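Local coordinates for protein EreC (Klebsiella pneumoniae, PDB 6XCQ) that probably hydrolyses the macrolactone ring of erythromycin and related macrolide antibiotics, and so confers resistance to them, at residues N308-T313 with E336-I341; G276-R281 with L321-M326; S108-S113 with V135-K140. The protein carries 1 engineered substitution. All blocks are in the same frame, centred on the assembly; numbering follows the deposited sequence. Where two conformers were deposited one is given.

Contact 1: residues N308-T313 with E336-I341. Engineered in segment 308-313: Asn309 (natural residue His).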
# COMPACT_ATOMS: atom_id res chain seq x y z
N ASN A 308 8.48 0.34 -4.49
CA ASN A 308 8.21 1.36 -5.50
C ASN A 308 7.24 2.43 -4.99
O ASN A 308 7.24 3.55 -5.52
CB ASN A 308 7.64 0.73 -6.77
CG ASN A 308 8.62 -0.20 -7.46
OD1 ASN A 308 9.74 -0.40 -6.99
ND2 ASN A 308 8.20 -0.78 -8.56
N ASN A 309 6.39 2.12 -4.01
CA ASN A 309 5.50 3.15 -3.48
C ASN A 309 6.16 3.96 -2.37
O ASN A 309 5.93 5.17 -2.26
CB ASN A 309 4.19 2.56 -2.93
CG ASN A 309 3.42 1.74 -3.94
OD1 ASN A 309 3.26 0.53 -3.77
ND2 ASN A 309 2.90 2.39 -4.97
N LEU A 310 6.98 3.31 -1.54
CA LEU A 310 7.62 3.99 -0.42
C LEU A 310 8.79 4.86 -0.85
O LEU A 310 9.17 5.77 -0.10
CB LEU A 310 8.13 2.96 0.59
CG LEU A 310 7.12 2.02 1.26
CD1 LEU A 310 7.89 1.10 2.19
CD2 LEU A 310 6.10 2.79 2.05
N GLN A 311 9.38 4.57 -2.02
CA GLN A 311 10.55 5.29 -2.51
C GLN A 311 10.32 6.79 -2.49
O GLN A 311 9.21 7.26 -2.74
CB GLN A 311 10.85 4.82 -3.94
CG GLN A 311 12.16 5.30 -4.53
CD GLN A 311 12.51 4.56 -5.81
OE1 GLN A 311 12.45 3.33 -5.88
NE2 GLN A 311 12.88 5.32 -6.83
N LYS A 312 11.36 7.57 -2.16
CA LYS A 312 11.17 9.01 -2.02
C LYS A 312 11.63 9.80 -3.24
O LYS A 312 11.52 11.02 -3.24
CB LYS A 312 11.89 9.51 -0.75
CG LYS A 312 11.42 8.79 0.52
CD LYS A 312 12.01 9.39 1.81
CE LYS A 312 13.49 9.11 1.96
NZ LYS A 312 13.96 9.46 3.35
N THR A 313 12.12 9.13 -4.27
CA THR A 313 12.58 9.75 -5.51
C THR A 313 11.79 9.15 -6.67
O THR A 313 11.15 8.10 -6.49
CB THR A 313 14.07 9.50 -5.70
OG1 THR A 313 14.29 8.09 -5.79
CG2 THR A 313 14.88 10.12 -4.54
N GLU A 336 9.30 16.58 8.35
CA GLU A 336 10.41 15.68 8.03
C GLU A 336 10.38 14.41 8.90
O GLU A 336 11.39 13.96 9.43
CB GLU A 336 11.75 16.41 8.16
CG GLU A 336 11.89 17.54 7.17
CD GLU A 336 13.24 18.21 7.24
OE1 GLU A 336 14.22 17.53 7.60
OE2 GLU A 336 13.33 19.42 6.93
N ASP A 337 9.18 13.83 9.02
CA ASP A 337 8.93 12.69 9.90
C ASP A 337 8.53 11.42 9.14
O ASP A 337 7.89 10.54 9.71
CB ASP A 337 7.85 13.06 10.92
CG ASP A 337 6.55 13.46 10.26
OD1 ASP A 337 6.48 13.42 9.02
OD2 ASP A 337 5.58 13.80 10.98
N TYR A 338 8.86 11.33 7.85
CA TYR A 338 8.65 10.13 7.05
C TYR A 338 9.98 9.40 6.87
O TYR A 338 10.99 10.02 6.55
CB TYR A 338 8.07 10.47 5.68
CG TYR A 338 7.99 9.27 4.75
CD1 TYR A 338 7.17 8.19 5.05
CD2 TYR A 338 8.71 9.23 3.56
CE1 TYR A 338 7.09 7.09 4.18
CE2 TYR A 338 8.63 8.15 2.70
CZ TYR A 338 7.82 7.08 3.01
OH TYR A 338 7.75 6.00 2.16
N ARG A 339 9.96 8.07 7.07
CA ARG A 339 11.11 7.22 6.79
C ARG A 339 10.66 6.03 5.95
O ARG A 339 9.55 5.53 6.13
CB ARG A 339 11.77 6.70 8.09
CG ARG A 339 12.05 7.77 9.15
CD ARG A 339 13.23 8.69 8.80
NE ARG A 339 13.47 9.59 9.93
CZ ARG A 339 13.01 10.83 10.04
NH1 ARG A 339 12.31 11.38 9.05
NH2 ARG A 339 13.26 11.54 11.13
N ALA A 340 11.54 5.58 5.04
CA ALA A 340 11.23 4.49 4.11
C ALA A 340 12.30 3.41 4.21
O ALA A 340 13.48 3.68 3.96
CB ALA A 340 11.13 5.00 2.67
N ILE A 341 11.89 2.19 4.51
CA ILE A 341 12.81 1.06 4.58
C ILE A 341 12.47 0.11 3.42
O ILE A 341 11.40 -0.50 3.41
CB ILE A 341 12.75 0.34 5.93
CG1 ILE A 341 12.85 1.37 7.07
CG2 ILE A 341 13.86 -0.71 6.02
CD1 ILE A 341 12.84 0.78 8.46
O HOH W 1 11.67 11.73 4.48

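Contact 2: residues G276-R281 with L321-M326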
# COMPACT_ATOMS: atom_id res chain seq x y z
N GLY A 276 4.16 9.64 -16.59
CA GLY A 276 3.81 10.24 -15.32
C GLY A 276 2.40 9.97 -14.83
O GLY A 276 2.11 10.21 -13.65
N ASP A 277 1.50 9.46 -15.69
CA ASP A 277 0.11 9.30 -15.27
C ASP A 277 -0.03 8.33 -14.10
O ASP A 277 -0.93 8.49 -13.27
CB ASP A 277 -0.77 8.86 -16.44
CG ASP A 277 -1.51 10.02 -17.11
OD1 ASP A 277 -1.33 11.20 -16.68
OD2 ASP A 277 -2.29 9.76 -18.05
N THR A 278 0.86 7.34 -13.99
CA THR A 278 0.74 6.39 -12.89
C THR A 278 1.10 6.99 -11.53
O THR A 278 1.08 6.26 -10.53
CB THR A 278 1.59 5.14 -13.15
OG1 THR A 278 2.97 5.50 -13.24
CG2 THR A 278 1.16 4.47 -14.46
N SER A 279 1.41 8.28 -11.44
CA SER A 279 1.57 8.93 -10.14
C SER A 279 0.24 9.20 -9.44
O SER A 279 0.24 9.54 -8.25
CB SER A 279 2.30 10.27 -10.29
OG SER A 279 3.38 10.18 -11.21
N VAL A 280 -0.89 9.06 -10.13
CA VAL A 280 -2.14 9.58 -9.59
C VAL A 280 -2.60 8.75 -8.40
O VAL A 280 -2.96 9.30 -7.35
CB VAL A 280 -3.22 9.64 -10.70
CG1 VAL A 280 -4.59 9.75 -10.08
CG2 VAL A 280 -2.96 10.84 -11.61
N ARG A 281 -2.60 7.42 -8.53
CA ARG A 281 -2.95 6.59 -7.38
C ARG A 281 -2.00 6.82 -6.20
O ARG A 281 -2.45 6.92 -5.05
CB ARG A 281 -2.97 5.12 -7.76
CG ARG A 281 -3.24 4.21 -6.57
CD ARG A 281 -3.12 2.74 -6.90
NE ARG A 281 -2.69 1.99 -5.71
CZ ARG A 281 -1.46 1.53 -5.51
NH1 ARG A 281 -0.51 1.71 -6.43
NH2 ARG A 281 -1.19 0.86 -4.39
N LEU A 321 7.94 5.39 -17.68
CA LEU A 321 9.25 6.02 -17.77
C LEU A 321 9.61 6.78 -16.51
O LEU A 321 10.79 6.85 -16.13
CB LEU A 321 9.31 6.96 -18.97
CG LEU A 321 9.47 6.31 -20.34
CD1 LEU A 321 9.76 7.39 -21.36
CD2 LEU A 321 10.59 5.29 -20.31
N THR A 322 8.62 7.38 -15.85
CA THR A 322 8.88 8.11 -14.61
C THR A 322 7.54 8.32 -13.93
O THR A 322 6.61 8.85 -14.54
CB THR A 322 9.57 9.46 -14.88
OG1 THR A 322 10.87 9.26 -15.43
CG2 THR A 322 9.70 10.27 -13.59
N ALA A 323 7.42 7.87 -12.68
CA ALA A 323 6.26 8.22 -11.86
C ALA A 323 6.75 8.74 -10.52
O ALA A 323 7.85 8.42 -10.05
CB ALA A 323 5.32 7.04 -11.64
N VAL A 324 5.93 9.60 -9.94
CA VAL A 324 6.19 10.14 -8.61
C VAL A 324 5.57 9.18 -7.60
O VAL A 324 4.36 8.94 -7.67
CB VAL A 324 5.61 11.55 -8.47
CG1 VAL A 324 5.76 12.05 -7.05
CG2 VAL A 324 6.27 12.49 -9.47
N PRO A 325 6.35 8.58 -6.71
CA PRO A 325 5.78 7.64 -5.74
C PRO A 325 5.17 8.36 -4.55
O PRO A 325 5.48 9.52 -4.27
CB PRO A 325 6.98 6.81 -5.29
CG PRO A 325 8.13 7.76 -5.45
CD PRO A 325 7.81 8.68 -6.59
N MET A 326 4.32 7.62 -3.83
CA MET A 326 3.76 8.13 -2.58
C MET A 326 4.85 8.68 -1.66
O MET A 326 4.71 9.77 -1.09
CB MET A 326 2.98 7.01 -1.88
CG MET A 326 2.53 7.37 -0.46
SD MET A 326 1.94 5.94 0.48
CE MET A 326 3.45 4.99 0.68
O HOH W 2 2.40 10.57 -6.72

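Contact 3: residues S108-S113 with V135-K140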
# COMPACT_ATOMS: atom_id res chain seq x y z
N SER A 108 -10.28 -4.79 10.23
CA SER A 108 -10.28 -4.44 11.65
C SER A 108 -11.25 -5.32 12.43
O SER A 108 -10.94 -5.75 13.55
CB SER A 108 -10.65 -2.98 11.85
OG SER A 108 -9.59 -2.13 11.49
N GLU A 109 -12.43 -5.57 11.86
CA GLU A 109 -13.35 -6.54 12.45
C GLU A 109 -12.67 -7.88 12.65
O GLU A 109 -12.86 -8.54 13.68
CB GLU A 109 -14.56 -6.74 11.55
CG GLU A 109 -15.63 -5.68 11.61
CD GLU A 109 -16.82 -6.10 10.78
OE1 GLU A 109 -17.60 -6.95 11.26
OE2 GLU A 109 -16.94 -5.62 9.63
N TYR A 110 -11.90 -8.33 11.66
CA TYR A 110 -11.17 -9.58 11.79
C TYR A 110 -10.23 -9.54 12.98
O TYR A 110 -10.23 -10.44 13.83
CB TYR A 110 -10.39 -9.86 10.50
CG TYR A 110 -9.31 -10.91 10.66
CD1 TYR A 110 -9.64 -12.26 10.82
CD2 TYR A 110 -7.96 -10.55 10.64
CE1 TYR A 110 -8.65 -13.23 10.95
CE2 TYR A 110 -6.96 -11.52 10.76
CZ TYR A 110 -7.31 -12.86 10.92
OH TYR A 110 -6.34 -13.83 11.05
N LEU A 111 -9.40 -8.49 13.07
CA LEU A 111 -8.42 -8.42 14.14
C LEU A 111 -9.08 -8.50 15.51
O LEU A 111 -8.59 -9.21 16.40
CB LEU A 111 -7.60 -7.14 14.04
CG LEU A 111 -6.63 -7.10 12.86
CD1 LEU A 111 -5.80 -5.82 12.92
CD2 LEU A 111 -5.74 -8.34 12.85
N ASN A 112 -10.20 -7.80 15.69
CA ASN A 112 -10.85 -7.69 16.99
C ASN A 112 -11.77 -8.86 17.31
O ASN A 112 -12.19 -9.00 18.46
CB ASN A 112 -11.63 -6.37 17.06
CG ASN A 112 -10.73 -5.16 16.94
OD1 ASN A 112 -9.76 -5.03 17.68
ND2 ASN A 112 -11.04 -4.28 15.99
N SER A 113 -12.08 -9.69 16.33
CA SER A 113 -13.02 -10.78 16.53
C SER A 113 -12.39 -11.91 17.35
O SER A 113 -11.17 -12.00 17.50
CB SER A 113 -13.49 -11.33 15.19
OG SER A 113 -12.45 -12.12 14.63
N VAL A 135 0.81 -11.70 7.04
CA VAL A 135 1.06 -10.73 8.10
C VAL A 135 -0.19 -10.50 8.94
O VAL A 135 -0.12 -10.37 10.16
CB VAL A 135 1.57 -9.40 7.50
CG1 VAL A 135 1.61 -8.31 8.56
CG2 VAL A 135 2.96 -9.58 6.90
N LEU A 136 -1.36 -10.48 8.29
CA LEU A 136 -2.60 -10.19 9.03
C LEU A 136 -2.91 -11.29 10.04
O LEU A 136 -3.29 -11.01 11.18
CB LEU A 136 -3.76 -10.02 8.06
CG LEU A 136 -3.80 -8.69 7.32
CD1 LEU A 136 -4.77 -8.77 6.14
CD2 LEU A 136 -4.21 -7.61 8.29
N ILE A 137 -2.75 -12.55 9.63
CA ILE A 137 -2.96 -13.67 10.55
C ILE A 137 -1.99 -13.60 11.71
O ILE A 137 -2.36 -13.82 12.87
CB ILE A 137 -2.84 -15.02 9.80
CG1 ILE A 137 -3.92 -15.16 8.74
CG2 ILE A 137 -2.91 -16.19 10.79
CD1 ILE A 137 -3.56 -16.24 7.69
N TRP A 138 -0.73 -13.25 11.43
CA TRP A 138 0.24 -13.08 12.50
C TRP A 138 -0.15 -11.91 13.42
O TRP A 138 -0.12 -12.04 14.64
CB TRP A 138 1.65 -12.87 11.92
CG TRP A 138 2.60 -12.50 13.00
CD1 TRP A 138 3.24 -13.36 13.85
CD2 TRP A 138 2.99 -11.19 13.37
NE1 TRP A 138 4.03 -12.64 14.73
CE2 TRP A 138 3.89 -11.31 14.45
CE3 TRP A 138 2.68 -9.91 12.90
CZ2 TRP A 138 4.46 -10.21 15.07
CZ3 TRP A 138 3.25 -8.82 13.51
CH2 TRP A 138 4.14 -8.98 14.58
N ILE A 139 -0.52 -10.77 12.83
CA ILE A 139 -0.87 -9.59 13.62
C ILE A 139 -1.96 -9.92 14.64
O ILE A 139 -1.88 -9.54 15.81
CB ILE A 139 -1.32 -8.44 12.70
CG1 ILE A 139 -0.12 -7.70 12.10
CG2 ILE A 139 -2.21 -7.45 13.46
CD1 ILE A 139 -0.54 -6.65 11.08
N LYS A 140 -3.00 -10.63 14.19
CA LYS A 140 -4.11 -10.95 15.09
C LYS A 140 -3.62 -11.77 16.29
O LYS A 140 -3.97 -11.47 17.43
CB LYS A 140 -5.20 -11.70 14.33
CG LYS A 140 -6.39 -12.13 15.19
CD LYS A 140 -7.50 -12.75 14.34
CE LYS A 140 -8.78 -13.07 15.19
NZ LYS A 140 -9.88 -13.56 14.30
O HOH W 3 -4.70 -15.10 13.59
O HOH W 4 -6.17 -9.70 17.99

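Contact 1: residues N308-T313 with E336-I341
Tyr338 reaches from its strand to the end of helix 307-310, and its hydroxyl closes on the backbone carbonyl of Leu310. Its CG stands anti to the backbone N (chi1 173°), which swings the ring off the strand toward residues 310-312. From CB and CG the side chain leads out to the ring, whose CD2-CE2 side meets Lys312; the two side chains slide past each other in opposite directions. Tyr338 CD2 lies 3.7 Å from Lys312 CD, and Tyr338 CE2 lies 3.6 Å from Lys312 CG, so methylenes line this flank of the ring. At the tip, Tyr338 OH donates to Leu310 O at 2.7 Å. The acceptor sits in the plane of the ring, and the hydroxyl meets it in the carbonyl plane, on a lone pair, with a C=O...O angle of 114°. Leu310 CB also packs against the hydroxyl, 3.4 Å from Tyr338 OH.

The strand involved, 338-345, lies inside the mixed central sheet between strands 62-65 and 423-427, and the helix that it meets ends here: Gln311 is the first residue to leave helical geometry. A carbonyl at a helix C-terminus lacks the next turn's N-H as a partner, and the phenol of Tyr338 serves Leu310 O instead. Two residues along the strand, Ala340 CB comes 3.5 Å from that same Leu310 O and 4.2 Å from Leu310 CB, extending the apolar surface. Leu310 CD1 goes on to the backbone of Ile341.

Lys312 bends at chi3 (-71°) beside the ring, and its ammonium forms a salt bridge with Asp422, whose carboxylate also accepts from the backbone N of Ala340. A water donates to Tyr338 O and is weakly approached by Lys312 NZ.

Contact 2: residues G276-R281 with L321-M326
Ser279 OG is gripped from two directions: it accepts a hydrogen bond from Val324 N across the contact and donates one to Gly276 O. The first bond is 2.9 Å from Val324 N to Ser279 OG and nearly straight, 170° at the hydrogen; the second is 2.8 Å from Ser279 OG to Gly276 O. That carbonyl also takes the backbone N-H of Ser279, in the closing bond of a type I turn from Gly276 to Ser279. With chi1 at -41°, OG lies beside its own backbone N, where it can serve the turn and the passing chain together; its two bonds should fix the hydroxyl's rotation.

Around this polar centre the fit is close. The methyl of Ala323 meets Thr278 OG1 at 3.2 Å from CB, and Val324 CB lies alongside the serine, 3.8 Å from Ser279 OG. Gly276 brings its CA to 3.2 Å from Thr322 O in a CA-H...O contact. A water donates to both Ser279 O and Val324 O, adding a second bridge between the backbones.

Glu320 binds the turn as well, through the backbone N of Gly276 and of Thr278. The arrangement is that of a beta turn leading into a helix, here 279-295, joined by a serine hydroxyl to the residue that follows strand 320-323, of a two-stranded antiparallel hairpin at the protein surface.

Contact 3: residues S108-S113 with V135-K140
Tyr110 and Lys140 both hold CG anti to the backbone N (chi1 164° and 178°), and the lysine chain stays extended beyond it; these torsions carry the ring toward helix 126-146 and lay the lysine across it. Lys140 CD sits over one face, 3.7 Å from the centroid of the Tyr110 ring, in a CH-pi contact displaced toward the rim near CZ. The ring edge points at the other helix's backbone: Leu136 O lies in the ring plane, 3.7 Å from Tyr110 CE2. At the tip, Tyr110 OH comes 3.4 Å from Ile137 CA, with a water nearby that donates to Ile137 O.

Beyond the ring, Lys140 NZ arrives at the end of helix 101-112. It makes a weak bond to Tyr110 O at 3.2 Å and lies 3.0 Å from Ser113 OG. Ser113 donates through both its N and OG to that same carbonyl, from one face of its plane, so the first residue after the helix ties back to Tyr110 O through backbone and side chain. Nearer the lysine backbone, Leu111 CD2 meets Ile139 CG2 at 3.7 Å and Lys140 CB at the same distance.

The axes of the short segments 108-112 and 135-140 come within 9.8 Å, their N-to-C directions 40° apart. Leu111 also touches edge strand 151-154 of the central sheet, Trp138 faces helix 73-90, and the loop residue His118 meets Lys140 and Ser113.

Contacts 1 and 2 are neighbours, their centres 14 Å apart, and their segments alternate along the chain. They touch directly: Gln311 O is 3.0 Å from Pro325 CG, and Asn309 O is 3.5 Å from Met326 CB. Asp282, just after 276-281, bonds to both Asn309 ND2 and Met326 N, tying the two together. The engineered Asn309, histidine in the natural protein, also touches Glu98 and Arg281, and Arg281 forms a salt bridge with Glu98; this polar cluster is probably near the esterase's active site. Contact 3 stands apart, its centre 26 Å from that of contact 1 and 31 Å from that of contact 2, on the opposite side of the chain's centre from contact 2.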